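Local coordinates for protein KLLA0B12012p (Kluyveromyces lactis, PDB 6Y3P) that is a direct partner of the mRNA decapping enzyme Dcp2 and, through the C-terminal ATP-grasp domain described here, probably binds ATP, at residues I112-A117 / D121-E126; L143-S148 / Q152-F157; V245-T248 / V253-I256. All blocks are in the same frame, centred on the assembly; numbering follows the deposited sequence.

Contact 1: residues I112-A117 / D121-E126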
loop_
_atom_site.group_PDB
_atom_site.type_symbol
_atom_site.label_atom_id
_atom_site.label_comp_id
_atom_site.label_asym_id
_atom_site.label_seq_id
_atom_site.Cartn_x
_atom_site.Cartn_y
_atom_site.Cartn_z
ATOM N N ILE A 112 -3.084 17.879 -11.523
ATOM C CA ILE A 112 -3.050 19.074 -12.356
ATOM C C ILE A 112 -4.385 19.250 -13.092
ATOM O O ILE A 112 -5.055 18.268 -13.414
ATOM C CB ILE A 112 -1.794 19.104 -13.282
ATOM C CG1 ILE A 112 -1.549 20.504 -13.859
ATOM C CG2 ILE A 112 -1.803 18.030 -14.381
ATOM C CD1 ILE A 112 -0.220 21.041 -13.562
ATOM N N ASP A 113 -4.788 20.503 -13.284
ATOM C CA ASP A 113 -5.996 20.874 -14.014
ATOM C C ASP A 113 -5.559 21.781 -15.144
ATOM O O ASP A 113 -5.053 22.880 -14.899
ATOM C CB ASP A 113 -7.025 21.575 -13.103
ATOM C CG ASP A 113 -7.621 20.731 -11.979
ATOM O OD1 ASP A 113 -7.719 19.487 -12.146
ATOM O OD2 ASP A 113 -8.031 21.320 -10.951
ATOM N N VAL A 114 -5.657 21.280 -16.373
ATOM C CA VAL A 114 -5.266 22.035 -17.560
ATOM C C VAL A 114 -6.489 22.146 -18.453
ATOM O O VAL A 114 -7.065 21.130 -18.840
ATOM C CB VAL A 114 -4.039 21.438 -18.322
ATOM C CG1 VAL A 114 -3.598 22.354 -19.469
ATOM C CG2 VAL A 114 -2.864 21.161 -17.381
ATOM N N ASP A 115 -6.881 23.382 -18.758
ATOM C CA ASP A 115 -8.026 23.717 -19.603
ATOM C C ASP A 115 -7.609 23.614 -21.068
ATOM O O ASP A 115 -8.230 22.886 -21.839
ATOM C CB ASP A 115 -8.541 25.138 -19.270
ATOM C CG ASP A 115 -8.923 25.371 -17.814
ATOM O OD1 ASP A 115 -8.051 25.161 -16.922
ATOM O OD2 ASP A 115 -10.067 25.811 -17.565
ATOM N N TYR A 116 -6.538 24.348 -21.441
ATOM C CA TYR A 116 -5.968 24.428 -22.784
ATOM C C TYR A 116 -4.459 24.462 -22.654
ATOM O O TYR A 116 -3.930 24.938 -21.647
ATOM C CB TYR A 116 -6.461 25.690 -23.512
ATOM C CG TYR A 116 -7.964 25.861 -23.490
ATOM C CD1 TYR A 116 -8.606 26.419 -22.388
ATOM C CD2 TYR A 116 -8.748 25.463 -24.569
ATOM C CE1 TYR A 116 -9.991 26.547 -22.344
ATOM C CE2 TYR A 116 -10.136 25.607 -24.545
ATOM C CZ TYR A 116 -10.748 26.149 -23.427
ATOM O OH TYR A 116 -12.093 26.331 -23.388
ATOM N N ALA A 117 -3.766 23.951 -23.681
ATOM C CA ALA A 117 -2.297 23.840 -23.754
ATOM C C ALA A 117 -1.562 25.163 -23.499
ATOM O O ALA A 117 -0.530 25.159 -22.825
ATOM C CB ALA A 117 -1.881 23.248 -25.100
ATOM N N ASP A 121 1.599 26.558 -18.321
ATOM C CA ASP A 121 2.483 27.263 -17.395
ATOM C C ASP A 121 1.761 27.789 -16.153
ATOM O O ASP A 121 2.366 27.797 -15.086
ATOM C CB ASP A 121 3.279 28.380 -18.089
ATOM C CG ASP A 121 4.432 27.894 -18.959
ATOM O OD1 ASP A 121 5.024 26.816 -18.638
ATOM O OD2 ASP A 121 4.770 28.598 -19.935
ATOM N N ASP A 122 0.483 28.182 -16.270
ATOM C CA ASP A 122 -0.303 28.664 -15.130
ATOM C C ASP A 122 -0.722 27.511 -14.235
ATOM O O ASP A 122 -0.803 27.678 -13.019
ATOM C CB ASP A 122 -1.555 29.407 -15.604
ATOM C CG ASP A 122 -1.321 30.681 -16.393
ATOM O OD1 ASP A 122 -0.142 30.966 -16.739
ATOM O OD2 ASP A 122 -2.314 31.391 -16.675
ATOM N N ALA A 123 -0.997 26.343 -14.840
ATOM C CA ALA A 123 -1.378 25.134 -14.118
ATOM C C ALA A 123 -0.193 24.606 -13.293
ATOM O O ALA A 123 -0.405 24.097 -12.190
ATOM C CB ALA A 123 -1.874 24.083 -15.087
ATOM N N LEU A 124 1.048 24.784 -13.804
ATOM C CA LEU A 124 2.282 24.386 -13.123
ATOM C C LEU A 124 2.582 25.287 -11.916
ATOM O O LEU A 124 3.259 24.862 -10.977
ATOM C CB LEU A 124 3.480 24.299 -14.093
ATOM C CG LEU A 124 3.397 23.234 -15.227
ATOM C CD1 LEU A 124 4.644 23.253 -16.083
ATOM C CD2 LEU A 124 3.205 21.839 -14.691
ATOM N N ASP A 125 2.034 26.508 -11.920
ATOM C CA ASP A 125 2.169 27.441 -10.802
ATOM C C ASP A 125 1.162 27.091 -9.708
ATOM O O ASP A 125 1.551 27.012 -8.554
ATOM C CB ASP A 125 2.062 28.890 -11.285
ATOM C CG ASP A 125 3.096 29.228 -12.351
ATOM O OD1 ASP A 125 4.181 28.602 -12.351
ATOM O OD2 ASP A 125 2.801 30.078 -13.213
ATOM N N GLU A 126 -0.080 26.739 -10.085
ATOM C CA GLU A 126 -1.165 26.296 -9.192
ATOM C C GLU A 126 -0.825 24.954 -8.438
ATOM O O GLU A 126 -1.594 24.504 -7.586
ATOM C CB GLU A 126 -2.478 26.173 -10.005
ATOM C CG GLU A 126 -3.761 26.364 -9.209
ATOM C CD GLU A 126 -4.987 25.719 -9.831
ATOM O OE1 GLU A 126 -4.967 24.487 -10.063
ATOM O OE2 GLU A 126 -5.984 26.442 -10.054
#
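Ala-123, on helix 120-125, packs its methyl against three consecutive residues, Ile-112 to Val-114; its CA is 6.0 Å from Val-114 CA. Ala-123 CB rests on the backbone at Asp-113 O, 3.4 Å away, with Val-114 CG2 on it at 3.8 Å. Ile-112 closes round the same methyl: with CG1 anti to the backbone N (chi1 -164°), its CD1 comes within 3.8 Å of Ala-123 CB. That CD1 also lies 3.4 Å from Ala-123 O, a van der Waals contact. Next along the chain, Leu-124 starts out from the far side, yet its CD2 reaches Ile-112 CD1 at 3.7 Å; its other neighbours include Leu-130 and Leu-134 of helix 128-136 and Ile-160 of helix 160-171. At Glu-126 the contact turns polar and exposed: Glu-126 OE1 and Asp-113 OD2 stand 4.5 Å apart, two carboxylates whose mutual repulsion probably disfavours closer approach. No hydrogen bond crosses between the segments; the contact is mainly apolar. A short helix is thus folded back on the end of the edge strand it follows and the residues just beyond, beside the antiparallel sheet of this ATP-grasp domain.

Contact 2: residues L143-S148 / Q152-F157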
loop_
_atom_site.group_PDB
_atom_site.type_symbol
_atom_site.label_atom_id
_atom_site.label_comp_id
_atom_site.label_asym_id
_atom_site.label_seq_id
_atom_site.Cartn_x
_atom_site.Cartn_y
_atom_site.Cartn_z
ATOM N N LEU A 143 1.974 11.284 -17.588
ATOM C CA LEU A 143 0.805 12.159 -17.597
ATOM C C LEU A 143 -0.429 11.261 -17.783
ATOM O O LEU A 143 -0.691 10.798 -18.891
ATOM C CB LEU A 143 0.907 13.233 -18.691
ATOM C CG LEU A 143 -0.321 14.164 -18.831
ATOM C CD1 LEU A 143 -0.424 15.166 -17.678
ATOM C CD2 LEU A 143 -0.340 14.847 -20.176
ATOM N N LYS A 144 -1.146 10.977 -16.673
ATOM C CA LYS A 144 -2.316 10.096 -16.655
ATOM C C LYS A 144 -3.590 10.924 -16.635
ATOM O O LYS A 144 -3.830 11.611 -15.633
ATOM C CB LYS A 144 -2.321 9.174 -15.413
ATOM C CG LYS A 144 -1.103 8.283 -15.210
ATOM C CD LYS A 144 -0.803 8.127 -13.715
ATOM C CE LYS A 144 -1.003 6.721 -13.189
ATOM N NZ LYS A 144 -2.432 6.419 -12.918
ATOM N N PRO A 145 -4.452 10.850 -17.683
ATOM C CA PRO A 145 -5.732 11.563 -17.614
ATOM C C PRO A 145 -6.617 10.784 -16.636
ATOM O O PRO A 145 -6.920 9.617 -16.904
ATOM C CB PRO A 145 -6.252 11.515 -19.060
ATOM C CG PRO A 145 -5.149 10.896 -19.880
ATOM C CD PRO A 145 -4.354 10.074 -18.932
ATOM N N SER A 146 -6.934 11.392 -15.458
ATOM C CA SER A 146 -7.715 10.806 -14.353
ATOM C C SER A 146 -8.931 9.969 -14.788
ATOM O O SER A 146 -9.274 8.987 -14.124
ATOM C CB SER A 146 -8.144 11.881 -13.361
ATOM O OG SER A 146 -7.141 12.079 -12.379
ATOM N N MET A 147 -9.554 10.342 -15.914
ATOM C CA MET A 147 -10.688 9.628 -16.479
ATOM C C MET A 147 -10.294 8.926 -17.779
ATOM O O MET A 147 -9.636 9.525 -18.634
ATOM C CB MET A 147 -11.884 10.569 -16.666
ATOM C CG MET A 147 -12.658 10.789 -15.379
ATOM S SD MET A 147 -14.372 10.193 -15.399
ATOM C CE MET A 147 -14.160 8.474 -16.016
ATOM N N SER A 148 -10.675 7.644 -17.909
ATOM C CA SER A 148 -10.365 6.821 -19.080
ATOM C C SER A 148 -11.551 6.758 -20.041
ATOM O O SER A 148 -12.267 7.745 -20.208
ATOM C CB SER A 148 -9.953 5.418 -18.646
ATOM O OG SER A 148 -8.947 5.455 -17.647
ATOM N N GLN A 152 -7.038 10.658 -23.394
ATOM C CA GLN A 152 -6.254 10.681 -24.624
ATOM C C GLN A 152 -4.974 9.799 -24.520
ATOM O O GLN A 152 -4.090 9.867 -25.386
ATOM C CB GLN A 152 -5.938 12.134 -25.040
ATOM C CG GLN A 152 -5.921 12.356 -26.552
ATOM C CD GLN A 152 -6.956 13.362 -26.990
ATOM O OE1 GLN A 152 -6.759 14.582 -26.899
ATOM N NE2 GLN A 152 -8.086 12.871 -27.485
ATOM N N GLY A 153 -4.921 8.956 -23.483
ATOM C CA GLY A 153 -3.824 8.020 -23.255
ATOM C C GLY A 153 -2.735 8.532 -22.335
ATOM O O GLY A 153 -2.382 9.715 -22.403
ATOM N N ILE A 154 -2.184 7.633 -21.479
ATOM C CA ILE A 154 -1.130 7.996 -20.530
ATOM C C ILE A 154 0.236 8.084 -21.290
ATOM O O ILE A 154 0.644 7.131 -21.962
ATOM C CB ILE A 154 -1.104 7.167 -19.195
ATOM C CG1 ILE A 154 -0.272 5.880 -19.279
ATOM C CG2 ILE A 154 -2.525 6.861 -18.675
ATOM C CD1 ILE A 154 0.138 5.277 -17.911
ATOM N N ARG A 155 0.881 9.271 -21.228
ATOM C CA ARG A 155 2.123 9.589 -21.931
ATOM C C ARG A 155 3.324 9.920 -21.020
ATOM O O ARG A 155 3.173 10.558 -19.973
ATOM C CB ARG A 155 1.880 10.723 -22.941
ATOM C CG ARG A 155 0.968 10.319 -24.101
ATOM C CD ARG A 155 0.846 11.395 -25.161
ATOM N NE ARG A 155 2.100 11.611 -25.891
ATOM C CZ ARG A 155 2.272 12.511 -26.860
ATOM N NH1 ARG A 155 1.266 13.290 -27.241
ATOM N NH2 ARG A 155 3.453 12.639 -27.452
ATOM N N ILE A 156 4.518 9.487 -21.456
ATOM C CA ILE A 156 5.803 9.688 -20.774
ATOM C C ILE A 156 6.464 10.992 -21.222
ATOM O O ILE A 156 6.368 11.382 -22.398
ATOM C CB ILE A 156 6.750 8.451 -20.977
ATOM C CG1 ILE A 156 6.153 7.236 -20.298
ATOM C CG2 ILE A 156 8.165 8.675 -20.397
ATOM C CD1 ILE A 156 6.766 5.986 -20.687
ATOM N N PHE A 157 7.164 11.634 -20.287
ATOM C CA PHE A 157 7.941 12.855 -20.501
ATOM C C PHE A 157 8.938 13.019 -19.361
ATOM O O PHE A 157 8.807 12.362 -18.324
ATOM C CB PHE A 157 7.010 14.072 -20.572
ATOM C CG PHE A 157 6.333 14.424 -19.264
ATOM C CD1 PHE A 157 5.151 13.792 -18.882
ATOM C CD2 PHE A 157 6.857 15.418 -18.436
ATOM C CE1 PHE A 157 4.523 14.117 -17.680
ATOM C CE2 PHE A 157 6.212 15.766 -17.253
ATOM C CZ PHE A 157 5.043 15.116 -16.882
#
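Leu-143 is paired with Arg-155 by two backbone hydrogen bonds, Leu-143 N to Arg-155 O at 2.8 Å, nearly straight at 173°, and Arg-155 N to Leu-143 O at 3.2 Å, more bent. Leu-143 O also receives a CA-H contact from Ile-154 CA at 3.3 Å. The Phe-157 ring turns its edge to this pair, with Leu-143 N and Arg-155 O near the ring plane and Phe-157 CE1 3.9 Å from Leu-143 CB. Arg-155 carries its guanidinium away, to a salt bridge with Asp-252. These are the facing strands of an antiparallel beta hairpin; in ATP-grasp enzymes the loop of such a hairpin commonly closes over the nucleotide phosphates, and here residues 149-151 are not modelled. Lys-144 runs alongside Ile-154, pointing the same way: Lys-144 CG, anti to the carbonyl carbon (chi1 -57°), lies 4.0 Å from Ile-154 CG2, before the chain bends off. Pro-145 crosses Ile-154 at about a right angle, its CD 3.7 Å from Ile-154 CG2, and sets CG 3.9 Å from Gly-153 O. A glycine in its place would probably leave Ile-154 CG2 and Gly-153 O without the ring beside them and the backbone freer to turn.

Contact 3: residues V245-T248 / V253-I256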
loop_
_atom_site.group_PDB
_atom_site.type_symbol
_atom_site.label_atom_id
_atom_site.label_comp_id
_atom_site.label_asym_id
_atom_site.label_seq_id
_atom_site.Cartn_x
_atom_site.Cartn_y
_atom_site.Cartn_z
ATOM N N VAL A 245 7.944 -3.512 -22.622
ATOM C CA VAL A 245 8.475 -2.871 -23.818
ATOM C C VAL A 245 8.647 -1.397 -23.449
ATOM O O VAL A 245 7.634 -0.733 -23.217
ATOM C CB VAL A 245 7.593 -3.077 -25.095
ATOM C CG1 VAL A 245 8.189 -2.342 -26.304
ATOM C CG2 VAL A 245 7.400 -4.562 -25.416
ATOM N N PRO A 246 9.904 -0.883 -23.328
ATOM C CA PRO A 246 10.083 0.535 -22.961
ATOM C C PRO A 246 9.649 1.526 -24.053
ATOM O O PRO A 246 10.076 1.397 -25.210
ATOM C CB PRO A 246 11.577 0.649 -22.648
ATOM C CG PRO A 246 12.211 -0.449 -23.388
ATOM C CD PRO A 246 11.203 -1.554 -23.546
ATOM N N PRO A 247 8.819 2.534 -23.692
ATOM C CA PRO A 247 8.358 3.512 -24.694
ATOM C C PRO A 247 9.446 4.427 -25.255
ATOM O O PRO A 247 10.431 4.713 -24.568
ATOM C CB PRO A 247 7.269 4.299 -23.948
ATOM C CG PRO A 247 6.878 3.400 -22.800
ATOM C CD PRO A 247 8.183 2.792 -22.388
ATOM N N THR A 248 9.265 4.838 -26.533
ATOM C CA THR A 248 10.164 5.700 -27.314
ATOM C C THR A 248 9.523 7.085 -27.486
ATOM O O THR A 248 8.540 7.388 -26.812
ATOM C CB THR A 248 10.426 5.084 -28.717
ATOM O OG1 THR A 248 9.195 4.983 -29.448
ATOM C CG2 THR A 248 11.149 3.754 -28.667
ATOM N N VAL A 253 3.135 6.183 -25.381
ATOM C CA VAL A 253 1.918 5.807 -24.672
ATOM C C VAL A 253 2.098 4.407 -24.060
ATOM O O VAL A 253 2.865 3.597 -24.575
ATOM C CB VAL A 253 0.699 5.881 -25.645
ATOM C CG1 VAL A 253 -0.610 5.474 -24.968
ATOM C CG2 VAL A 253 0.574 7.263 -26.286
ATOM N N LEU A 254 1.415 4.152 -22.942
ATOM C CA LEU A 254 1.334 2.842 -22.290
ATOM C C LEU A 254 -0.101 2.587 -21.836
ATOM O O LEU A 254 -0.846 3.545 -21.609
ATOM C CB LEU A 254 2.385 2.579 -21.195
ATOM C CG LEU A 254 2.663 3.646 -20.168
ATOM C CD1 LEU A 254 3.261 3.030 -18.920
ATOM C CD2 LEU A 254 3.573 4.694 -20.727
ATOM N N ASP A 255 -0.520 1.306 -21.811
ATOM C CA ASP A 255 -1.895 0.894 -21.499
ATOM C C ASP A 255 -2.888 1.427 -22.577
ATOM O O ASP A 255 -3.955 1.963 -22.255
ATOM C CB ASP A 255 -2.311 1.266 -20.045
ATOM C CG ASP A 255 -1.376 0.766 -18.947
ATOM O OD1 ASP A 255 -1.209 -0.473 -18.822
ATOM O OD2 ASP A 255 -0.857 1.613 -18.173
ATOM N N ILE A 256 -2.494 1.291 -23.865
ATOM C CA ILE A 256 -3.299 1.683 -25.040
ATOM C C ILE A 256 -4.550 0.789 -25.127
ATOM O O ILE A 256 -5.639 1.277 -25.464
ATOM C CB ILE A 256 -2.465 1.685 -26.374
ATOM C CG1 ILE A 256 -3.292 2.159 -27.613
ATOM C CG2 ILE A 256 -1.770 0.331 -26.661
ATOM C CD1 ILE A 256 -3.671 3.662 -27.671
#
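Pro-247 and Leu-254 make the one apolar side-chain contact between 245-248 and 253-256, with Pro-247 CG 4.1 Å from Leu-254 CD2. Leu-254 CG sits between its own backbone N and carbonyl carbon (chi1 46°), a torsion that brings the CD2 branch to the proline ring; the two side chains cross at a slant. Ile-156 and Tyr-200 touch both of them, so the pair belongs to a larger apolar patch on one face of the sheet. Pro-247 CG also passes 4.4 Å from Val-253 O, a loose approach to the backbone. Val-253 directs its own side chain away from the proline, to Arg-155. The setting is the border of the domain's five-stranded antiparallel sheet: 253-254 is a short, weakly bonded outermost strand, 245-248 belongs to the loop that leads into it, and helix 256-264 follows. As for polar bonds, none joins the two segments. Leu-254 is bonded through its backbone to Ile-154 of the neighbouring strand, while Thr-248 OG1 bonds to Tyr-251 N within the connecting loop.

All three contacts reach one antiparallel sheet, whose strands run in the order 109-113, 194-200, 140-145, 154-157, 253-254. Contact 1 lies at one outer strand, contact 3 at the other, and contact 2 joins two strands between them. They follow one another along the chain without interleaving. The centres of contacts 1 and 2 are about 15 Å apart, those of 2 and 3 about 11 Å, and those of 1 and 3 about 25 Å. Strands 154-157 and 253-254 are neighbours, so contacts 2 and 3 touch, whereas the nearest atoms of contacts 1 and 2 stay about 5 Å apart. The surroundings of both outer strands and the hairpin between them are thus tied into one sheet of the ATP-grasp domain.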